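Local coordinates for protocadherin gamma-B3 (Homo sapiens, PDB 5K8R), which is a potential calcium-dependent cell-adhesion protein of the cadherin family that may help establish specific neuronal connections, represented here by its first four extracellular cadherin repeats, at residues I112-L117 with A205-P210; I151-E154 with R160-E163; T393-D396 with L402-S405. All coordinates share one frame; numbering follows the deposited sequence.

Contact 1: residues I112-L117 with A205-P210; sequences ISELAL and ANDNPP. With CA (calcium ion), chain J; CA (calcium ion), chain I; CA (calcium ion), chain H.
Glu114 and Asp207 reach toward each other from opposite directions and meet at two calcium ions. Their carboxylate planes are turned 75° apart, and each group bridges the same pair of metals. Glu114 OE2 binds the calcium of chain J at 2.4 Å, and Glu114 OE1 binds the calcium of chain I at 2.5 Å. Asp207 answers with OD1 on the chain J ion and OD2 on the chain I ion. Glu114 OE1 and Asp207 OD2 lie only 3.0 Å apart. The cations between the two acids probably offset this repulsion.

Ala205 O binds the chain J calcium at 2.4 Å. Ala205 N donates to the anti lone pair of Glu114 OE2, though the modelled length is too short to be trusted. Glu114 CG lies between its backbone N and carbonyl carbon (chi1 48°), and the side chain then runs extended to the metals. Glu114 CG also packs on Ala205 CB at 3.6 Å. Leu115 CG presses on the same methyl from the neighbouring turn position.

Farther along, Asn208 O binds the calcium of chain H at 2.4 Å, and Asn206 belongs to that site too. Glu173 binds the chain I and J ions, Asp171 the chain I ion. From the next repeat, Asp240 binds the J and H ions and Asp238 the H ion. This is the three-calcium linker between cadherin repeats 2 and 3, with residues 204-208 forming the DXNDN motif.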
loop_
_atom_site.group_PDB
_atom_site.type_symbol
_atom_site.label_atom_id
_atom_site.label_comp_id
_atom_site.label_asym_id
_atom_site.label_seq_id
_atom_site.Cartn_x
_atom_site.Cartn_y
_atom_site.Cartn_z
ATOM N N ILE A 112 -9.479 -8.703 4.858
ATOM C CA ILE A 112 -8.959 -8.284 6.153
ATOM C C ILE A 112 -7.439 -8.317 6.085
ATOM O O ILE A 112 -6.855 -9.341 5.711
ATOM C CB ILE A 112 -9.465 -9.186 7.296
ATOM C CG1 ILE A 112 -10.990 -9.116 7.406
ATOM C CG2 ILE A 112 -8.808 -8.798 8.612
ATOM C CD1 ILE A 112 -11.573 -10.055 8.442
ATOM N N SER A 113 -6.801 -7.206 6.443
ATOM C CA SER A 113 -5.347 -7.154 6.428
ATOM C C SER A 113 -4.772 -7.938 7.600
ATOM O O SER A 113 -5.384 -8.046 8.666
ATOM C CB SER A 113 -4.856 -5.707 6.481
ATOM O OG SER A 113 -4.857 -5.218 7.811
ATOM N N GLU A 114 -3.574 -8.487 7.392
ATOM C CA GLU A 114 -2.901 -9.246 8.439
ATOM C C GLU A 114 -2.437 -8.372 9.597
ATOM O O GLU A 114 -2.016 -8.912 10.625
ATOM C CB GLU A 114 -1.712 -10.005 7.849
ATOM C CG GLU A 114 -0.824 -9.152 6.965
ATOM C CD GLU A 114 0.262 -9.953 6.279
ATOM O OE1 GLU A 114 0.624 -11.034 6.790
ATOM O OE2 GLU A 114 0.751 -9.500 5.224
ATOM N N LEU A 115 -2.500 -7.049 9.458
ATOM C CA LEU A 115 -2.192 -6.143 10.558
ATOM C C LEU A 115 -3.332 -6.022 11.561
ATOM O O LEU A 115 -3.196 -5.276 12.537
ATOM C CB LEU A 115 -1.840 -4.754 10.018
ATOM C CG LEU A 115 -0.487 -4.610 9.321
ATOM C CD1 LEU A 115 -0.304 -3.197 8.787
ATOM C CD2 LEU A 115 0.645 -4.980 10.267
ATOM N N ALA A 116 -4.442 -6.725 11.345
ATOM C CA ALA A 116 -5.566 -6.658 12.268
ATOM C C ALA A 116 -5.165 -7.205 13.631
ATOM O O ALA A 116 -4.652 -8.322 13.742
ATOM C CB ALA A 116 -6.757 -7.438 11.711
ATOM N N LEU A 117 -5.396 -6.408 14.669
ATOM C CA LEU A 117 -5.042 -6.809 16.020
ATOM C C LEU A 117 -6.039 -7.833 16.552
ATOM O O LEU A 117 -7.171 -7.947 16.076
ATOM C CB LEU A 117 -4.995 -5.595 16.947
ATOM C CG LEU A 117 -4.068 -4.454 16.527
ATOM C CD1 LEU A 117 -4.143 -3.311 17.527
ATOM C CD2 LEU A 117 -2.640 -4.950 16.380
ATOM N N ALA A 205 0.297 -7.275 4.101
ATOM C CA ALA A 205 0.969 -6.130 4.687
ATOM C C ALA A 205 2.474 -6.307 4.543
ATOM O O ALA A 205 2.979 -7.425 4.410
ATOM C CB ALA A 205 0.597 -5.953 6.163
ATOM N N ASN A 206 3.193 -5.187 4.566
ATOM C CA ASN A 206 4.645 -5.206 4.388
ATOM C C ASN A 206 5.346 -5.464 5.723
ATOM O O ASN A 206 6.115 -4.650 6.232
ATOM C CB ASN A 206 5.116 -3.901 3.757
ATOM C CG ASN A 206 6.530 -3.996 3.219
ATOM O OD1 ASN A 206 6.863 -4.923 2.483
ATOM N ND2 ASN A 206 7.372 -3.045 3.599
ATOM N N ASP A 207 5.065 -6.637 6.290
ATOM C CA ASP A 207 5.631 -7.039 7.569
ATOM C C ASP A 207 6.868 -7.916 7.420
ATOM O O ASP A 207 7.322 -8.503 8.409
ATOM C CB ASP A 207 4.573 -7.761 8.411
ATOM C CG ASP A 207 3.846 -8.848 7.639
ATOM O OD1 ASP A 207 4.399 -9.360 6.644
ATOM O OD2 ASP A 207 2.712 -9.196 8.035
ATOM N N ASN A 208 7.421 -8.020 6.217
ATOM C CA ASN A 208 8.606 -8.838 5.963
ATOM C C ASN A 208 9.637 -8.011 5.210
ATOM O O ASN A 208 9.400 -7.649 4.039
ATOM C CB ASN A 208 8.248 -10.095 5.177
ATOM C CG ASN A 208 7.425 -11.076 5.987
ATOM O OD1 ASN A 208 7.966 -11.856 6.771
ATOM N ND2 ASN A 208 6.110 -11.044 5.801
ATOM N N PRO A 209 10.770 -7.683 5.823
ATOM C CA PRO A 209 11.829 -6.970 5.100
ATOM C C PRO A 209 12.540 -7.899 4.134
ATOM O O PRO A 209 12.412 -9.129 4.240
ATOM C CB PRO A 209 12.774 -6.504 6.221
ATOM C CG PRO A 209 11.994 -6.667 7.498
ATOM C CD PRO A 209 11.076 -7.818 7.254
ATOM N N PRO A 210 13.286 -7.357 3.171
ATOM C CA PRO A 210 14.092 -8.220 2.301
ATOM C C PRO A 210 15.178 -8.932 3.093
ATOM O O PRO A 210 15.667 -8.432 4.109
ATOM C CB PRO A 210 14.691 -7.242 1.283
ATOM C CG PRO A 210 13.793 -6.047 1.324
ATOM C CD PRO A 210 13.325 -5.949 2.743
HETATM CA CA CA J . 3.063 -9.854 4.604
HETATM CA CA CA I . 2.812 -11.703 7.906
HETATM CA CA CA H . 8.342 -6.783 2.107
HETATM O O HOH W 1 2.168 -12.013 10.297
#

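Contact 2: residues I151-E154 with R160-E163; sequences IQKE and RYPE
Ile151 pairs with Glu163 as an antiparallel hydrogen-bonded pair. Ile151 N donates to Glu163 O, and Glu163 N returns a bond to Ile151 O, each at 2.9 Å. The isoleucine CG1 lies against Glu163 CB, and its CD1 reaches Glu163 OE1 at 3.3 Å.

Gln152 stands opposite Pro162 in a non-hydrogen-bonded pair. Its amide crosses to Arg160, where NE2 touches the arginine CG at 3.3 Å. The amide oxygen is bound by the backbone N of Tyr140, outside the hairpin.

Lys153 makes the second reciprocal pair of backbone bonds, with Tyr161. With chi1 at 66°, the Tyr161 ring stands between its own N and carbonyl carbon and lies against the lysine. Lys153 CB sits over one ring face, 3.4 Å from Tyr161 CZ. The extended chain then passes Tyr161 OH, with CD at 3.3 Å. Lys153 NZ ends in a long salt bridge of 3.7 Å to Glu163 OE1.

Glu154 runs side by side with Arg160. Its OE2 takes Arg160 NE at 2.9 Å, from well above the carboxylate plane (60° out of it). Arg160 NH2 is bound by Gln138 O.

The hairpin thus carries different chemistry on its two faces. Ile151, Lys153, Tyr161 and Glu163 combine apolar cover with a loose charge pair. On the other face, Glu154 and Arg160 form a closer but tilted salt bridge, which is likely to be partly screened by solvent at this surface.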
loop_
_atom_site.group_PDB
_atom_site.type_symbol
_atom_site.label_atom_id
_atom_site.label_comp_id
_atom_site.label_asym_id
_atom_site.label_seq_id
_atom_site.Cartn_x
_atom_site.Cartn_y
_atom_site.Cartn_z
ATOM N N ILE A 151 -19.420 -12.749 17.837
ATOM C CA ILE A 151 -20.173 -12.124 18.915
ATOM C C ILE A 151 -21.539 -11.744 18.365
ATOM O O ILE A 151 -21.665 -11.368 17.195
ATOM C CB ILE A 151 -19.443 -10.896 19.500
ATOM C CG1 ILE A 151 -19.299 -9.792 18.451
ATOM C CG2 ILE A 151 -18.074 -11.294 20.025
ATOM C CD1 ILE A 151 -18.599 -8.552 18.966
ATOM N N GLN A 152 -22.567 -11.871 19.196
ATOM C CA GLN A 152 -23.932 -11.560 18.798
ATOM C C GLN A 152 -24.433 -10.384 19.619
ATOM O O GLN A 152 -24.389 -10.420 20.854
ATOM C CB GLN A 152 -24.854 -12.769 18.976
ATOM C CG GLN A 152 -26.318 -12.472 18.696
ATOM C CD GLN A 152 -27.164 -13.726 18.622
ATOM O OE1 GLN A 152 -26.913 -14.611 17.803
ATOM N NE2 GLN A 152 -28.173 -13.812 19.483
ATOM N N LYS A 153 -24.900 -9.344 18.938
ATOM C CA LYS A 153 -25.462 -8.180 19.602
ATOM C C LYS A 153 -26.921 -8.023 19.202
ATOM O O LYS A 153 -27.445 -8.759 18.361
ATOM C CB LYS A 153 -24.668 -6.911 19.266
ATOM C CG LYS A 153 -23.245 -6.903 19.803
ATOM C CD LYS A 153 -22.559 -5.580 19.500
ATOM C CE LYS A 153 -21.164 -5.525 20.097
ATOM N NZ LYS A 153 -20.518 -4.203 19.864
ATOM N N GLU A 154 -27.586 -7.054 19.823
ATOM C CA GLU A 154 -28.987 -6.775 19.551
ATOM C C GLU A 154 -29.182 -5.280 19.355
ATOM O O GLU A 154 -28.564 -4.469 20.051
ATOM C CB GLU A 154 -29.892 -7.277 20.686
ATOM C CG GLU A 154 -29.906 -8.789 20.851
ATOM C CD GLU A 154 -30.919 -9.256 21.880
ATOM O OE1 GLU A 154 -31.599 -8.398 22.480
ATOM O OE2 GLU A 154 -31.037 -10.483 22.084
ATOM N N ARG A 160 -31.497 -9.325 16.541
ATOM C CA ARG A 160 -30.110 -9.738 16.690
ATOM C C ARG A 160 -29.327 -9.475 15.409
ATOM O O ARG A 160 -29.873 -9.512 14.304
ATOM C CB ARG A 160 -30.018 -11.225 17.050
ATOM C CG ARG A 160 -30.442 -11.581 18.472
ATOM C CD ARG A 160 -31.954 -11.585 18.637
ATOM N NE ARG A 160 -32.361 -11.986 19.980
ATOM C CZ ARG A 160 -32.714 -13.222 20.312
ATOM N NH1 ARG A 160 -33.072 -13.501 21.558
ATOM N NH2 ARG A 160 -32.712 -14.179 19.395
ATOM N N TYR A 161 -28.030 -9.207 15.573
ATOM C CA TYR A 161 -27.121 -9.087 14.448
ATOM C C TYR A 161 -25.757 -9.618 14.864
ATOM O O TYR A 161 -25.356 -9.440 16.027
ATOM C CB TYR A 161 -26.999 -7.644 13.941
ATOM C CG TYR A 161 -26.363 -6.667 14.906
ATOM C CD1 TYR A 161 -25.009 -6.368 14.829
ATOM C CD2 TYR A 161 -27.120 -6.028 15.878
ATOM C CE1 TYR A 161 -24.424 -5.470 15.701
ATOM C CE2 TYR A 161 -26.544 -5.128 16.755
ATOM C CZ TYR A 161 -25.197 -4.851 16.660
ATOM O OH TYR A 161 -24.618 -3.958 17.532
ATOM N N PRO A 162 -25.042 -10.290 13.958
ATOM C CA PRO A 162 -23.749 -10.876 14.320
ATOM C C PRO A 162 -22.565 -10.010 13.918
ATOM O O PRO A 162 -22.674 -9.145 13.044
ATOM C CB PRO A 162 -23.754 -12.197 13.548
ATOM C CG PRO A 162 -24.496 -11.849 12.284
ATOM C CD PRO A 162 -25.512 -10.775 12.648
ATOM N N GLU A 163 -21.423 -10.249 14.558
ATOM C CA GLU A 163 -20.168 -9.597 14.224
ATOM C C GLU A 163 -19.043 -10.613 14.334
ATOM O O GLU A 163 -18.997 -11.400 15.285
ATOM C CB GLU A 163 -19.879 -8.400 15.141
ATOM C CG GLU A 163 -20.741 -7.179 14.878
ATOM C CD GLU A 163 -20.398 -6.018 15.794
ATOM O OE1 GLU A 163 -19.780 -6.258 16.852
ATOM O OE2 GLU A 163 -20.743 -4.867 15.452
#

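Contact 3: residues T393-D396 with L402-S405. With CA (calcium ion), chain E.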
loop_
_atom_site.group_PDB
_atom_site.type_symbol
_atom_site.label_atom_id
_atom_site.label_comp_id
_atom_site.label_asym_id
_atom_site.label_seq_id
_atom_site.Cartn_x
_atom_site.Cartn_y
_atom_site.Cartn_z
ATOM N N THR A 393 69.157 -7.113 -22.062
ATOM C CA THR A 393 67.818 -7.680 -22.148
ATOM C C THR A 393 67.323 -8.056 -20.760
ATOM O O THR A 393 68.101 -8.509 -19.913
ATOM C CB THR A 393 67.788 -8.913 -23.061
ATOM O OG1 THR A 393 68.715 -9.893 -22.579
ATOM C CG2 THR A 393 68.157 -8.531 -24.486
ATOM N N ALA A 394 66.025 -7.861 -20.530
ATOM C CA ALA A 394 65.387 -8.214 -19.269
ATOM C C ALA A 394 64.122 -9.005 -19.561
ATOM O O ALA A 394 63.328 -8.615 -20.424
ATOM C CB ALA A 394 65.054 -6.969 -18.441
ATOM N N THR A 395 63.936 -10.111 -18.844
ATOM C CA THR A 395 62.777 -10.972 -19.036
ATOM C C THR A 395 62.229 -11.374 -17.677
ATOM O O THR A 395 62.991 -11.796 -16.803
ATOM C CB THR A 395 63.142 -12.221 -19.847
ATOM O OG1 THR A 395 63.754 -11.831 -21.083
ATOM C CG2 THR A 395 61.900 -13.050 -20.142
ATOM N N ASP A 396 60.915 -11.248 -17.499
ATOM C CA ASP A 396 60.298 -11.645 -16.245
ATOM C C ASP A 396 60.055 -13.154 -16.231
ATOM O O ASP A 396 60.322 -13.866 -17.203
ATOM C CB ASP A 396 59.006 -10.862 -16.005
ATOM C CG ASP A 396 58.026 -10.961 -17.164
ATOM O OD1 ASP A 396 58.061 -11.959 -17.912
ATOM O OD2 ASP A 396 57.206 -10.031 -17.320
ATOM N N LEU A 402 57.305 -11.921 -20.335
ATOM C CA LEU A 402 57.484 -10.701 -21.106
ATOM C C LEU A 402 58.920 -10.218 -20.961
ATOM O O LEU A 402 59.594 -10.509 -19.968
ATOM C CB LEU A 402 56.511 -9.599 -20.662
ATOM C CG LEU A 402 55.088 -9.638 -21.226
ATOM C CD1 LEU A 402 54.281 -10.789 -20.643
ATOM C CD2 LEU A 402 54.382 -8.313 -20.984
ATOM N N SER A 403 59.384 -9.473 -21.961
ATOM C CA SER A 403 60.776 -9.051 -22.004
ATOM C C SER A 403 60.872 -7.672 -22.641
ATOM O O SER A 403 59.908 -7.153 -23.208
ATOM C CB SER A 403 61.636 -10.060 -22.771
ATOM O OG SER A 403 61.183 -10.203 -24.105
ATOM N N SER A 404 62.062 -7.085 -22.535
ATOM C CA SER A 404 62.361 -5.801 -23.152
ATOM C C SER A 404 63.869 -5.683 -23.309
ATOM O O SER A 404 64.635 -6.307 -22.566
ATOM C CB SER A 404 61.809 -4.632 -22.327
ATOM O OG SER A 404 62.405 -4.586 -21.042
ATOM N N SER A 405 64.286 -4.876 -24.282
ATOM C CA SER A 405 65.695 -4.674 -24.582
ATOM C C SER A 405 66.013 -3.186 -24.577
ATOM O O SER A 405 65.149 -2.348 -24.846
ATOM C CB SER A 405 66.078 -5.274 -25.943
ATOM O OG SER A 405 65.834 -6.669 -25.978
HETATM CA CA CA E . 55.912 -8.502 -15.502
#
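Ala394 and Ser404 form the hydrogen-bonded pair at the middle of this antiparallel hairpin. Ala394 N donates to Ser404 O, and Ser404 N to Ala394 O, both at 2.9 Å. Asp396 N adds a third backbone bond, to Leu402 O, with an N-H...O angle of 163°.

CA-H...O contacts fill in between. Thr395 CA meets Leu402 O at 3.3 Å, and Thr393 CA faces Ser404 O.

Side chains meet on the face of Thr393, Thr395, Ser403 and Ser405. Thr395 has CG2 anti to its amide nitrogen and OG1 beside that nitrogen (chi1 -55°). This sets OG1 against Ser403 CB at 3.2 Å and CG2 against Leu402 O at 3.4 Å. With a glycine here, both branches are gone, and Ser403 CB and Leu402 O would probably lose their cover on this face. Thr393 CG2 touches Ser405 OG at 3.3 Å, while the threonine hydroxyl bonds to Gln355 O on the adjoining strand 352-357. On the other face, Ser404 OG bonds to Pro315 O.

Metal binding and hydrogen bonding share the Asp396 carboxylate. Leu402 N donates to Asp396 OD1 on the syn side, 23° out of the carboxylate plane. Asp396 OD2 binds the calcium of chain E at 2.7 Å, and Leu402 CB packs against that same OD2. Asn311, Asn313, Asp343, Asp345 and Asn349 complete this site.

The hairpin thus supplies a metal ligand. The Leu402 N bond is doubtful in its short length, but taken at face value it is likely to hold the carboxylate with OD2 toward the ion.

Contacts 1 and 2 belong to cadherin repeat 2. Contact 2 is nested within the chain loop that contact 1 closes, and their nearest atoms are about 10 Å apart. Contact 2 binds no metal, whereas contact 1 binds three calcium ions at the linker to repeat 3. Contact 3 lies in repeat 4, about 68 Å from contact 1 between centres and about 96 Å from contact 2. Its calcium belongs to the linker between repeats 3 and 4. There Asn311 and Asn313 take the places that Asn206 and Asn208 hold in contact 1, and Asp396 matches Asp293. Contacts 1 and 3 thus sample equivalent sites in successive linkers, one from the linker motif, the other from the following repeat.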